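Vibralactone Cyclase (Boreostereum vibrans, PDB 6KD0) catalyses the cyclization that forms the fused bicyclic beta-lactone of vibralactone, using an alpha/beta-hydrolase fold. Local coordinates at residues 4-7 / 8-11; 26-30 / 31-35; 133-137 / 138-142. One frame throughout, in Å; residues are numbered along the deposited sequence.

Interaction 1: residues 4-7 / 8-11; sequences TLFL and DEGL
The F6 ring meets L11 across this short stretch. All its partners here approach the ring obliquely. F6 CE1 lies 3.9 Å from L11 CD1, a plain apolar contact in which the two side chains slant across each other. F6 CE1 also comes within 4.1 Å of the backbone atom D8 O. F6 CZ is 4.2 Å from E9 OE2, but E9 is poorly ordered, so that contact carries little weight. The chain turns between the two apolar residues. F6 CG is anti to the backbone N (chi1 174°), and this sends the ring along the chain toward L11. L7 and D8 stay on the surface, their side chains running alongside each other. No hydrogen bond is formed between 4-7 and 8-11; the F6-L11 contact is apolar. F6 and L11 both rest on M305, and F6 also touches L288 of helix 284-296. L11 pairs by its backbone with G308. This is an N-terminal arm laid against the border of an alpha/beta-hydrolase core, beside strand 301-307, one of the two edge strands of the central sheet.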
ATOM      1  N   THR A   4      11.198 -16.368 -14.267  1.00 37.63           N
ATOM      2  CA  THR A   4      10.849 -15.358 -15.304  1.00 41.19           C
ATOM      3  C   THR A   4      11.201 -13.958 -14.790  1.00 40.86           C
ATOM      4  O   THR A   4      11.412 -13.814 -13.569  1.00 42.15           O
ATOM      5  CB  THR A   4       9.369 -15.458 -15.696  1.00 41.44           C
ATOM      6  OG1 THR A   4       9.091 -14.426 -16.644  1.00 66.58           O
ATOM      7  CG2 THR A   4       8.437 -15.330 -14.511  1.00 54.90           C
ATOM      8  N   LEU A   5      11.256 -12.971 -15.690  1.00 36.35           N
ATOM      9  CA  LEU A   5      11.593 -11.576 -15.300  1.00 43.09           C
ATOM     10  C   LEU A   5      10.854 -10.590 -16.213  1.00 48.15           C
ATOM     11  O   LEU A   5      10.831 -10.820 -17.438  1.00 49.17           O
ATOM     12  CB  LEU A   5      13.110 -11.385 -15.395  1.00 48.15           C
ATOM     13  CG  LEU A   5      13.639 -11.013 -16.780  1.00 49.54           C
ATOM     14  CD1 LEU A   5      13.378  -9.545 -17.084  1.00 44.99           C
ATOM     15  CD2 LEU A   5      15.124 -11.324 -16.895  1.00 57.29           C
ATOM     16  N   PHE A   6      10.278  -9.537 -15.625  1.00 30.00           N
ATOM     17  CA  PHE A   6       9.539  -8.495 -16.385  1.00 30.00           C
ATOM     18  C   PHE A   6      10.591  -7.425 -16.674  1.00 30.00           C
ATOM     19  O   PHE A   6      11.003  -6.795 -15.724  1.00 30.00           O
ATOM     20  CB  PHE A   6       8.415  -7.887 -15.532  1.00 30.00           C
ATOM     21  CG  PHE A   6       7.698  -6.710 -16.157  1.00 30.00           C
ATOM     22  CD1 PHE A   6       8.389  -5.618 -16.645  1.00 30.00           C
ATOM     23  CD2 PHE A   6       6.315  -6.663 -16.221  1.00 30.00           C
ATOM     24  CE1 PHE A   6       7.734  -4.557 -17.238  1.00 30.00           C
ATOM     25  CE2 PHE A   6       5.661  -5.600 -16.811  1.00 30.00           C
ATOM     26  CZ  PHE A   6       6.374  -4.551 -17.321  1.00 30.00           C
ATOM     27  N   LEU A   7      10.901  -7.169 -17.945  1.00 30.00           N
ATOM     28  CA  LEU A   7      12.036  -6.294 -18.343  1.00 30.00           C
ATOM     29  C   LEU A   7      11.740  -4.815 -18.677  1.00 30.00           C
ATOM     30  O   LEU A   7      11.970  -4.011 -17.772  1.00 30.00           O
ATOM     31  CB  LEU A   7      12.799  -7.015 -19.461  1.00 30.00           C
ATOM     32  CG  LEU A   7      14.237  -7.410 -19.142  1.00 30.00           C
ATOM     33  CD1 LEU A   7      14.689  -8.570 -19.989  1.00 30.00           C
ATOM     34  CD2 LEU A   7      15.176  -6.239 -19.339  1.00 30.00           C
ATOM     35  N   ASP A   8      11.383  -4.460 -19.924  1.00 30.00           N
ATOM     36  CA  ASP A   8      11.276  -3.042 -20.381  1.00 30.00           C
ATOM     37  C   ASP A   8       9.974  -2.703 -21.117  1.00 30.00           C
ATOM     38  O   ASP A   8       9.001  -3.426 -20.924  1.00 30.00           O
ATOM     39  CB  ASP A   8      12.410  -2.640 -21.340  1.00 30.00           C
ATOM     40  CG  ASP A   8      13.018  -3.755 -22.183  1.00 30.00           C
ATOM     41  OD1 ASP A   8      13.452  -4.735 -21.601  1.00 30.00           O
ATOM     42  OD2 ASP A   8      13.093  -3.604 -23.406  1.00 30.00           O
ATOM     43  N   GLU A   9      10.054  -1.582 -21.866  1.00 72.56           N
ATOM     44  CA  GLU A   9       9.142  -0.848 -22.818  1.00 69.01           C
ATOM     45  C   GLU A   9       9.249   0.676 -22.651  1.00 62.40           C
ATOM     46  O   GLU A   9       8.196   1.326 -22.730  1.00 69.09           O
ATOM     47  CB  GLU A   9       7.668  -1.278 -22.873  1.00 67.99           C
ATOM     48  CG  GLU A   9       6.793  -0.737 -21.743  1.00 69.52           C
ATOM     49  CD  GLU A   9       5.467  -1.453 -21.617  1.00 69.89           C
ATOM     50  OE1 GLU A   9       4.506  -1.026 -22.278  1.00 70.05           O
ATOM     51  OE2 GLU A   9       5.400  -2.441 -20.877  1.00 69.85           O
ATOM     52  N   GLY A  10      10.452   1.244 -22.518  1.00 48.69           N
ATOM     53  CA  GLY A  10      10.486   2.697 -22.265  1.00 45.50           C
ATOM     54  C   GLY A  10       9.663   3.026 -21.019  1.00 40.73           C
ATOM     55  O   GLY A  10       8.821   3.896 -21.056  1.00 38.96           O
ATOM     56  N   LEU A  11       9.886   2.276 -19.957  1.00 32.12           N
ATOM     57  CA  LEU A  11       9.183   2.431 -18.687  1.00 31.97           C
ATOM     58  C   LEU A  11       9.370   3.827 -18.101  1.00 27.08           C
ATOM     59  O   LEU A  11       8.440   4.361 -17.489  1.00 28.42           O
ATOM     60  CB  LEU A  11       9.650   1.358 -17.702  1.00 25.32           C
ATOM     61  CG  LEU A  11       9.075  -0.033 -17.984  1.00 31.07           C
ATOM     62  CD1 LEU A  11       9.192  -0.959 -16.800  1.00 36.06           C
ATOM     63  CD2 LEU A  11       7.617   0.054 -18.394  1.00 36.00           C
TER

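Interaction 2: residues 26-30 / 31-35; sequences PQPTD and PFPPL
D30 leans over the P33 ring. D30 CB sits 4.0 Å from P33 CG. The same D30 CB is 3.8 Å from P33 N, so the root of the side chain lies against the ring. D30 CG is anti to the carbonyl carbon (chi1 -76°), which carries the carboxylate forward along the chain. At the tip, D30 OD2 reaches 3.7 Å from P33 CA. It also stands 3.8 Å from P34 CD, with the D30 and P34 side chains crossing at about a right angle. These are contacts with carbon, not hydrogen bonds. The nitrogens of P31, P33 and P34 carry no hydrogen, so none of them can donate to the carboxylate. P33 is also met by P28. P28 CG lies 4.0 Å from P33 CG, and the two side chains cross at about a right angle. The chain curls enough for P33 to touch both P28 and D30. An alanine in place of P33 would lose the ring atoms CG and CD, and would probably leave P28 without its apolar partner and D30 CB less well packed. D30 O and F32 N are 3.3 Å apart, but the angle is too poor for a hydrogen bond. The loop runs from helix 18-24 to helix 35-54, and P34 is the N-cap residue of the latter. P33 O accepts a hydrogen bond from R38 of that helix. F32 turns to the other side, making a cation-pi contact with R38 and an edge-to-face contact with W244 of helix 239-249.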
ATOM      1  N   PRO A  26       3.443  22.674  -9.450  1.00 32.64           N
ATOM      2  CA  PRO A  26       4.310  23.602  -8.707  1.00 31.11           C
ATOM      3  C   PRO A  26       5.299  22.825  -7.851  1.00 40.16           C
ATOM      4  O   PRO A  26       4.904  21.960  -7.071  1.00 38.49           O
ATOM      5  CB  PRO A  26       3.327  24.393  -7.837  1.00 30.40           C
ATOM      6  CG  PRO A  26       1.956  24.062  -8.343  1.00 39.91           C
ATOM      7  CD  PRO A  26       2.060  22.697  -8.954  1.00 33.26           C
ATOM      8  N   GLN A  27       6.591  23.144  -7.991  1.00 41.02           N
ATOM      9  CA  GLN A  27       7.576  22.469  -7.155  1.00 41.85           C
ATOM     10  C   GLN A  27       8.163  23.438  -6.137  1.00 40.15           C
ATOM     11  O   GLN A  27       8.335  24.621  -6.447  1.00 38.62           O
ATOM     12  CB  GLN A  27       8.701  21.876  -8.004  1.00 46.96           C
ATOM     13  CG  GLN A  27       8.429  20.465  -8.518  1.00 48.48           C
ATOM     14  CD  GLN A  27       8.929  20.258  -9.937  1.00 53.57           C
ATOM     15  OE1 GLN A  27       8.168  20.382 -10.895  1.00 52.65           O
ATOM     16  NE2 GLN A  27      10.213  19.945 -10.077  1.00 59.55           N
ATOM     17  N   PRO A  28       8.472  22.990  -4.921  1.00 43.04           N
ATOM     18  CA  PRO A  28       9.053  23.910  -3.939  1.00 37.17           C
ATOM     19  C   PRO A  28      10.441  24.339  -4.382  1.00 34.83           C
ATOM     20  O   PRO A  28      11.116  23.664  -5.163  1.00 28.71           O
ATOM     21  CB  PRO A  28       9.103  23.077  -2.654  1.00 39.52           C
ATOM     22  CG  PRO A  28       9.271  21.674  -3.161  1.00 41.91           C
ATOM     23  CD  PRO A  28       8.418  21.607  -4.409  1.00 41.48           C
ATOM     24  N   THR A  29      10.864  25.494  -3.879  1.00 29.28           N
ATOM     25  CA  THR A  29      12.186  26.000  -4.234  1.00 30.92           C
ATOM     26  C   THR A  29      13.304  25.348  -3.424  1.00 29.88           C
ATOM     27  O   THR A  29      14.468  25.454  -3.818  1.00 31.96           O
ATOM     28  CB  THR A  29      12.225  27.519  -4.064  1.00 33.45           C
ATOM     29  OG1 THR A  29      11.737  27.876  -2.760  1.00 32.37           O
ATOM     30  CG2 THR A  29      11.359  28.187  -5.141  1.00 34.44           C
ATOM     31  N   ASP A  30      12.966  24.655  -2.330  1.00 31.08           N
ATOM     32  CA  ASP A  30      13.950  23.947  -1.503  1.00 27.72           C
ATOM     33  C   ASP A  30      14.678  22.884  -2.317  1.00 28.04           C
ATOM     34  O   ASP A  30      14.019  22.052  -2.944  1.00 27.82           O
ATOM     35  CB  ASP A  30      13.253  23.220  -0.350  1.00 36.26           C
ATOM     36  CG  ASP A  30      12.825  24.127   0.766  1.00 43.54           C
ATOM     37  OD1 ASP A  30      13.234  25.303   0.789  1.00 57.47           O
ATOM     38  OD2 ASP A  30      12.084  23.639   1.644  1.00 58.06           O
ATOM     39  N   PRO A  31      16.012  22.814  -2.265  1.00 27.01           N
ATOM     40  CA  PRO A  31      16.688  21.647  -2.862  1.00 28.44           C
ATOM     41  C   PRO A  31      16.235  20.334  -2.251  1.00 27.59           C
ATOM     42  O   PRO A  31      16.056  19.346  -2.973  1.00 28.61           O
ATOM     43  CB  PRO A  31      18.175  21.913  -2.579  1.00 26.46           C
ATOM     44  CG  PRO A  31      18.258  23.384  -2.302  1.00 25.67           C
ATOM     45  CD  PRO A  31      16.974  23.750  -1.653  1.00 23.28           C
ATOM     46  N   PHE A  32      16.024  20.303  -0.940  1.00 23.08           N
ATOM     47  CA  PHE A  32      15.538  19.104  -0.254  1.00 24.85           C
ATOM     48  C   PHE A  32      14.650  19.535   0.912  1.00 24.90           C
ATOM     49  O   PHE A  32      15.147  19.856   2.004  1.00 21.19           O
ATOM     50  CB  PHE A  32      16.682  18.208   0.217  1.00 22.51           C
ATOM     51  CG  PHE A  32      16.244  16.817   0.581  1.00 21.17           C
ATOM     52  CD1 PHE A  32      15.739  16.547   1.843  1.00 23.11           C
ATOM     53  CD2 PHE A  32      16.324  15.781  -0.344  1.00 26.39           C
ATOM     54  CE1 PHE A  32      15.328  15.265   2.186  1.00 23.41           C
ATOM     55  CE2 PHE A  32      15.916  14.492  -0.009  1.00 23.07           C
ATOM     56  CZ  PHE A  32      15.414  14.237   1.262  1.00 22.26           C
ATOM     57  N   PRO A  33      13.333  19.546   0.723  1.00 23.83           N
ATOM     58  CA  PRO A  33      12.420  19.969   1.784  1.00 27.08           C
ATOM     59  C   PRO A  33      12.572  19.102   3.020  1.00 23.62           C
ATOM     60  O   PRO A  33      12.730  17.876   2.910  1.00 22.84           O
ATOM     61  CB  PRO A  33      11.031  19.784   1.153  1.00 24.46           C
ATOM     62  CG  PRO A  33      11.268  19.786  -0.311  1.00 27.35           C
ATOM     63  CD  PRO A  33      12.631  19.220  -0.533  1.00 25.75           C
ATOM     64  N   PRO A  34      12.518  19.699   4.209  1.00 22.44           N
ATOM     65  CA  PRO A  34      12.635  18.928   5.453  1.00 25.42           C
ATOM     66  C   PRO A  34      11.353  18.152   5.734  1.00 22.70           C
ATOM     67  O   PRO A  34      10.315  18.380   5.113  1.00 23.03           O
ATOM     68  CB  PRO A  34      12.871  20.003   6.518  1.00 26.58           C
ATOM     69  CG  PRO A  34      12.187  21.231   5.960  1.00 26.31           C
ATOM     70  CD  PRO A  34      12.267  21.133   4.456  1.00 27.23           C
ATOM     71  N   LEU A  35      11.447  17.223   6.694  1.00 20.14           N
ATOM     72  CA  LEU A  35      10.323  16.332   6.980  1.00 25.18           C
ATOM     73  C   LEU A  35       9.047  17.103   7.304  1.00 24.47           C
ATOM     74  O   LEU A  35       7.955  16.747   6.831  1.00 20.48           O
ATOM     75  CB  LEU A  35      10.670  15.387   8.136  1.00 23.13           C
ATOM     76  CG  LEU A  35       9.580  14.361   8.455  1.00 22.49           C
ATOM     77  CD1 LEU A  35       9.099  13.616   7.201  1.00 20.41           C
ATOM     78  CD2 LEU A  35      10.095  13.395   9.480  1.00 23.02           C
TER

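Interaction 3: residues 133-137 / 138-142; sequences DYRLT and PESSS
R135 runs its aliphatic part alongside S140, with R135 CD 3.6 Å from S140 OG. The R135 chain bends at chi3, and its guanidinium group goes on to a salt bridge with D148 of helix 144-158. R135 precedes an alpha-turn that ends at S140. The turn is closed by S140 N, which donates to L136 O at 3.0 Å with an N-H...O angle of 154°. The turn contains a cis peptide bond between T137 and P138. The sequence DYRLTPE resembles the DYRLAPE stretch of the hormone-sensitive-lipase group of alpha/beta hydrolases. It follows strand 128-132 and precedes helix 144-158. The cis bond folds the chain sharply and brings the two residues close, with T137 CB only 3.4 Å from P138 CA. The T137 side chain also meets S140. T137 CG2 is 3.2 Å from S140 O, and T137 CA makes a CA-H...O contact with the same oxygen. T137 also pairs through its backbone with W106, and its side chain touches A249 of helix 239-249. E139 bends back at chi2 (88°). This brings E139 OE1 to 3.3 Å from T137 O, although both are acceptors and cannot bond to each other. R39 of helix 35-54 forms a salt bridge with E139 OE1, and its positive charge probably offsets this closeness. P138 packs against the same arginine. The carbonyl of L136 has a second partner beside S140 N. One water donates a hydrogen bond to L136 O at 2.8 Å and is hydrogen-bonded to S140 OG at 2.7 Å, bridging the carbonyl to the serine side chain.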
ATOM      1  N   ASP A 133      -3.638   4.081  11.885  1.00 19.28           N
ATOM      2  CA  ASP A 133      -2.636   5.129  12.065  1.00 16.23           C
ATOM      3  C   ASP A 133      -1.391   4.542  12.735  1.00 20.26           C
ATOM      4  O   ASP A 133      -1.096   4.791  13.908  1.00 20.58           O
ATOM      5  CB  ASP A 133      -3.217   6.276  12.887  1.00 19.59           C
ATOM      6  CG  ASP A 133      -4.307   7.039  12.141  1.00 25.69           C
ATOM      7  OD1 ASP A 133      -4.439   6.838  10.914  1.00 22.60           O
ATOM      8  OD2 ASP A 133      -5.027   7.835  12.786  1.00 25.43           O
ATOM      9  N   TYR A 134      -0.659   3.730  11.965  1.00 18.02           N
ATOM     10  CA  TYR A 134       0.562   3.129  12.481  1.00 17.26           C
ATOM     11  C   TYR A 134       1.597   4.208  12.787  1.00 15.03           C
ATOM     12  O   TYR A 134       1.613   5.284  12.179  1.00 17.51           O
ATOM     13  CB  TYR A 134       1.112   2.090  11.490  1.00 14.87           C
ATOM     14  CG  TYR A 134       1.493   2.597  10.106  1.00 15.67           C
ATOM     15  CD1 TYR A 134       2.732   3.197   9.868  1.00 16.85           C
ATOM     16  CD2 TYR A 134       0.620   2.436   9.025  1.00 17.05           C
ATOM     17  CE1 TYR A 134       3.084   3.654   8.582  1.00 16.93           C
ATOM     18  CE2 TYR A 134       0.962   2.867   7.738  1.00 17.74           C
ATOM     19  CZ  TYR A 134       2.196   3.477   7.528  1.00 18.71           C
ATOM     20  OH  TYR A 134       2.527   3.909   6.271  1.00 15.76           O
ATOM     21  N   ARG A 135       2.475   3.924  13.746  1.00 17.26           N
ATOM     22  CA  ARG A 135       3.427   4.943  14.177  1.00 16.57           C
ATOM     23  C   ARG A 135       4.437   5.263  13.076  1.00 18.84           C
ATOM     24  O   ARG A 135       4.861   4.383  12.316  1.00 19.24           O
ATOM     25  CB  ARG A 135       4.125   4.499  15.464  1.00 17.39           C
ATOM     26  CG  ARG A 135       3.372   4.966  16.703  1.00 21.82           C
ATOM     27  CD  ARG A 135       3.974   4.390  17.977  1.00 24.95           C
ATOM     28  NE  ARG A 135       3.649   2.977  18.131  1.00 18.32           N
ATOM     29  CZ  ARG A 135       4.020   2.222  19.162  1.00 22.52           C
ATOM     30  NH1 ARG A 135       4.746   2.738  20.157  1.00 26.06           N
ATOM     31  NH2 ARG A 135       3.670   0.944  19.204  1.00 19.66           N
ATOM     32  N   LEU A 136       4.812   6.539  12.984  1.00 17.65           N
ATOM     33  CA  LEU A 136       5.674   7.049  11.926  1.00 18.99           C
ATOM     34  C   LEU A 136       7.128   7.133  12.358  1.00 21.08           C
ATOM     35  O   LEU A 136       7.440   7.340  13.535  1.00 20.35           O
ATOM     36  CB  LEU A 136       5.228   8.447  11.488  1.00 16.91           C
ATOM     37  CG  LEU A 136       3.777   8.506  10.989  1.00 21.59           C
ATOM     38  CD1 LEU A 136       3.411   9.935  10.616  1.00 22.84           C
ATOM     39  CD2 LEU A 136       3.596   7.560   9.820  1.00 20.47           C
ATOM     40  N   THR A 137       8.017   6.996  11.370  1.00 19.85           N
ATOM     41  CA  THR A 137       9.418   7.335  11.527  1.00 19.62           C
ATOM     42  C   THR A 137       9.594   8.843  11.360  1.00 16.32           C
ATOM     43  O   THR A 137       8.727   9.518  10.811  1.00 16.62           O
ATOM     44  CB  THR A 137      10.264   6.592  10.486  1.00 19.33           C
ATOM     45  OG1 THR A 137       9.877   7.032   9.175  1.00 20.37           O
ATOM     46  CG2 THR A 137      10.068   5.073  10.606  1.00 16.95           C
ATOM     47  N   PRO A 138      10.723   9.409  11.822  1.00 17.01           N
ATOM     48  CA  PRO A 138      11.801   8.793  12.597  1.00 18.58           C
ATOM     49  C   PRO A 138      11.515   8.704  14.085  1.00 21.26           C
ATOM     50  O   PRO A 138      12.314   8.104  14.793  1.00 24.27           O
ATOM     51  CB  PRO A 138      12.982   9.727  12.344  1.00 20.07           C
ATOM     52  CG  PRO A 138      12.355  11.085  12.187  1.00 19.19           C
ATOM     53  CD  PRO A 138      11.013  10.821  11.496  1.00 19.13           C
ATOM     54  N   GLU A 139      10.421   9.317  14.544  1.00 22.01           N
ATOM     55  CA  GLU A 139      10.089   9.295  15.971  1.00 24.52           C
ATOM     56  C   GLU A 139      10.010   7.869  16.514  1.00 24.62           C
ATOM     57  O   GLU A 139      10.421   7.609  17.652  1.00 27.36           O
ATOM     58  CB  GLU A 139       8.779  10.042  16.220  1.00 24.63           C
ATOM     59  CG  GLU A 139       8.870  11.549  16.003  1.00 26.24           C
ATOM     60  CD  GLU A 139       8.602  11.973  14.570  1.00 30.26           C
ATOM     61  OE1 GLU A 139       8.429  11.097  13.686  1.00 26.67           O
ATOM     62  OE2 GLU A 139       8.562  13.202  14.322  1.00 30.86           O
ATOM     63  N   SER A 140       9.480   6.937  15.730  1.00 20.71           N
ATOM     64  CA  SER A 140       9.517   5.515  16.062  1.00 24.67           C
ATOM     65  C   SER A 140      10.317   4.790  14.988  1.00 22.20           C
ATOM     66  O   SER A 140       9.996   4.920  13.808  1.00 27.54           O
ATOM     67  CB  SER A 140       8.104   4.917  16.121  1.00 21.38           C
ATOM     68  OG  SER A 140       7.304   5.495  17.147  1.00 25.32           O
ATOM     69  N   SER A 141      11.318   4.001  15.380  1.00 20.42           N
ATOM     70  CA  SER A 141      12.125   3.262  14.400  1.00 20.78           C
ATOM     71  C   SER A 141      11.452   1.952  14.007  1.00 21.72           C
ATOM     72  O   SER A 141      10.705   1.365  14.797  1.00 20.31           O
ATOM     73  CB  SER A 141      13.512   2.952  14.972  1.00 23.01           C
ATOM     74  OG  SER A 141      14.146   4.161  15.329  1.00 24.45           O
ATOM     75  N   SER A 142      11.750   1.482  12.788  1.00 17.19           N
ATOM     76  CA  SER A 142      11.356   0.137  12.379  1.00 19.82           C
ATOM     77  C   SER A 142      11.901  -0.876  13.387  1.00 19.24           C
ATOM     78  O   SER A 142      13.052  -0.761  13.805  1.00 22.56           O
ATOM     79  CB  SER A 142      11.898  -0.171  10.977  1.00 20.86           C
ATOM     80  OG  SER A 142      11.746  -1.554  10.645  1.00 17.34           O
TER
HETATM   81  O   HOH W   1       6.134   7.559  15.958  1.00 24.51           O

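The three contacts come in series along the chain: interaction 1, then interaction 2, then interaction 3. Interaction 1 stands apart, at the edge strand 301-307. Its centre is about 32 Å from that of interaction 2 and about 34 Å from that of interaction 3. Interactions 2 and 3 have centres about 22 Å apart, yet they touch: L35 CD2 lies 3.4 Å from P138 CD. Helix 35-54 joins them, since it starts at L35 and its residue R39 pairs with E139. Helix 239-249 also meets both, through F32 and T137. The N-terminal region thus reaches two separate parts of the hydrolase core, at the sheet border and beside the loop after strand 128-132.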